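Local atomic coordinates of transcriptional regulator, LYSR family (Neisseria meningitidis, PDB entry 4AB5), a protein that probably regulates transcription of methionine biosynthesis genes as a MetR-like, LysR-family DNA-binding factor, of which this is the regulatory domain. Residues R11-C16 against D59-S64. Numbering follows the deposited sequence.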
loop_
_atom_site.group_PDB
_atom_site.type_symbol
_atom_site.label_atom_id
_atom_site.label_comp_id
_atom_site.label_asym_id
_atom_site.label_seq_id
_atom_site.Cartn_x
_atom_site.Cartn_y
_atom_site.Cartn_z
ATOM N N ARG B 11 1.116 -20.723 3.580
ATOM C CA ARG B 11 1.987 -19.730 2.956
ATOM C C ARG B 11 1.229 -19.264 1.710
ATOM O O ARG B 11 1.002 -20.051 0.783
ATOM C CB ARG B 11 3.371 -20.329 2.608
ATOM C CG ARG B 11 4.144 -20.865 3.825
ATOM C CD ARG B 11 5.302 -21.775 3.446
ATOM N NE ARG B 11 4.857 -23.025 2.819
ATOM C CZ ARG B 11 5.655 -23.876 2.182
ATOM N NH1 ARG B 11 6.955 -23.642 2.099
ATOM N NH2 ARG B 11 5.156 -24.969 1.622
ATOM N N ILE B 12 0.733 -18.016 1.752
ATOM C CA ILE B 12 -0.069 -17.419 0.683
ATOM C C ILE B 12 0.807 -16.699 -0.341
ATOM O O ILE B 12 1.482 -15.737 0.002
ATOM C CB ILE B 12 -1.233 -16.529 1.222
ATOM C CG1 ILE B 12 -2.167 -17.321 2.177
ATOM C CG2 ILE B 12 -2.044 -15.951 0.070
ATOM C CD1 ILE B 12 -2.554 -16.602 3.398
ATOM N N ALA B 13 0.785 -17.174 -1.598
ATOM C CA ALA B 13 1.513 -16.572 -2.707
ATOM C C ALA B 13 0.546 -15.653 -3.464
ATOM O O ALA B 13 -0.517 -16.095 -3.920
ATOM C CB ALA B 13 2.071 -17.647 -3.621
ATOM N N VAL B 14 0.893 -14.351 -3.522
ATOM C CA VAL B 14 0.073 -13.314 -4.146
ATOM C C VAL B 14 0.950 -12.212 -4.734
ATOM O O VAL B 14 1.803 -11.662 -4.038
ATOM C CB VAL B 14 -1.042 -12.785 -3.181
ATOM C CG1 VAL B 14 -0.472 -12.318 -1.842
ATOM C CG2 VAL B 14 -1.917 -11.706 -3.829
ATOM N N GLU B 15 0.747 -11.908 -6.022
ATOM C CA GLU B 15 1.485 -10.849 -6.704
ATOM C C GLU B 15 0.569 -9.670 -7.081
ATOM O O GLU B 15 1.055 -8.664 -7.600
ATOM C CB GLU B 15 2.226 -11.398 -7.938
ATOM C CG GLU B 15 3.396 -12.326 -7.637
ATOM C CD GLU B 15 4.475 -11.830 -6.690
ATOM O OE1 GLU B 15 4.920 -10.667 -6.827
ATOM O OE2 GLU B 15 4.895 -12.628 -5.821
ATOM N N CYS B 16 -0.743 -9.789 -6.785
ATOM C CA CYS B 16 -1.789 -8.814 -7.094
ATOM C C CYS B 16 -1.960 -7.821 -5.935
ATOM O O CYS B 16 -2.189 -8.234 -4.796
ATOM C CB CYS B 16 -3.087 -9.548 -7.450
ATOM S SG CYS B 16 -4.631 -8.699 -6.987
ATOM N N ASP B 59 1.621 -22.742 -0.206
ATOM C CA ASP B 59 0.520 -23.705 -0.028
ATOM C C ASP B 59 -0.788 -23.292 -0.723
ATOM O O ASP B 59 -1.591 -24.159 -1.078
ATOM C CB ASP B 59 0.295 -24.000 1.462
ATOM C CG ASP B 59 1.576 -24.302 2.213
ATOM O OD1 ASP B 59 2.073 -25.442 2.106
ATOM O OD2 ASP B 59 2.099 -23.385 2.884
ATOM N N LEU B 60 -0.977 -21.986 -0.954
ATOM C CA LEU B 60 -2.146 -21.447 -1.652
ATOM C C LEU B 60 -1.735 -20.205 -2.439
ATOM O O LEU B 60 -0.974 -19.377 -1.925
ATOM C CB LEU B 60 -3.277 -21.137 -0.665
ATOM C CG LEU B 60 -4.668 -20.847 -1.224
ATOM C CD1 LEU B 60 -5.728 -21.423 -0.313
ATOM C CD2 LEU B 60 -4.904 -19.342 -1.362
ATOM N N ALA B 61 -2.233 -20.083 -3.690
ATOM C CA ALA B 61 -1.940 -18.948 -4.557
ATOM C C ALA B 61 -3.200 -18.242 -5.062
ATOM O O ALA B 61 -4.151 -18.906 -5.473
ATOM C CB ALA B 61 -1.080 -19.389 -5.731
ATOM N N ILE B 62 -3.197 -16.892 -5.027
ATOM C CA ILE B 62 -4.284 -16.061 -5.551
ATOM C C ILE B 62 -3.904 -15.782 -7.008
ATOM O O ILE B 62 -2.838 -15.210 -7.272
ATOM C CB ILE B 62 -4.498 -14.760 -4.714
ATOM C CG1 ILE B 62 -4.756 -15.053 -3.202
ATOM C CG2 ILE B 62 -5.567 -13.833 -5.323
ATOM C CD1 ILE B 62 -5.986 -16.020 -2.802
ATOM N N VAL B 63 -4.740 -16.262 -7.953
ATOM C CA VAL B 63 -4.481 -16.153 -9.389
ATOM C C VAL B 63 -5.659 -15.560 -10.192
ATOM O O VAL B 63 -6.815 -15.709 -9.793
ATOM C CB VAL B 63 -3.973 -17.504 -9.978
ATOM C CG1 VAL B 63 -2.582 -17.868 -9.440
ATOM C CG2 VAL B 63 -4.976 -18.642 -9.742
ATOM N N SER B 64 -5.337 -14.901 -11.334
ATOM C CA SER B 64 -6.280 -14.267 -12.269
ATOM C C SER B 64 -6.764 -15.203 -13.391
ATOM O O SER B 64 -7.633 -14.817 -14.180
ATOM C CB SER B 64 -5.671 -13.006 -12.868
ATOM O OG SER B 64 -5.512 -12.024 -11.861
#
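Ile12 pairs with Leu60 and Ala13 with Ala61 in parallel register, joining strands 8-13 and 60-63 in the mixed sheet of the LysR regulatory domain, which has the periplasmic-binding-protein fold. The ladder is close: Ala13 N gives its hydrogen to Leu60 O at 2.8 Å, and Ile62 N gives one to Ala13 O at 3.0 Å, the latter arriving nearly in line with the carbonyl (174°). Ile12 and Leu60 point to one face, with Val14 and Ile62 packing alongside, CG2 of Val14 being 4.1 Å from CB of Ile62; helices 20-33 and 196-212 cover this face. Ala13 and Ala61 form the other, their CB atoms 4.2 Å apart. Beyond Val14 the chains part, and the partly exposed Glu15, Cys16 and Ser64 make no contact across the pair; Cys16 instead forms a disulfide with Cys19. At the other end Arg11, partly exposed, grips buried Asp59 side-on in a salt bridge. The bend at chi3 (-66°) places Arg11 NE 2.8 Å from Asp59 OD2, on its syn side but 34° out of the carboxylate plane, while Arg11 NH2 meets Asp59 OD1 from above that plane. Arg11 N donates to the anti lone pair of Asp59 OD2 at 2.9 Å.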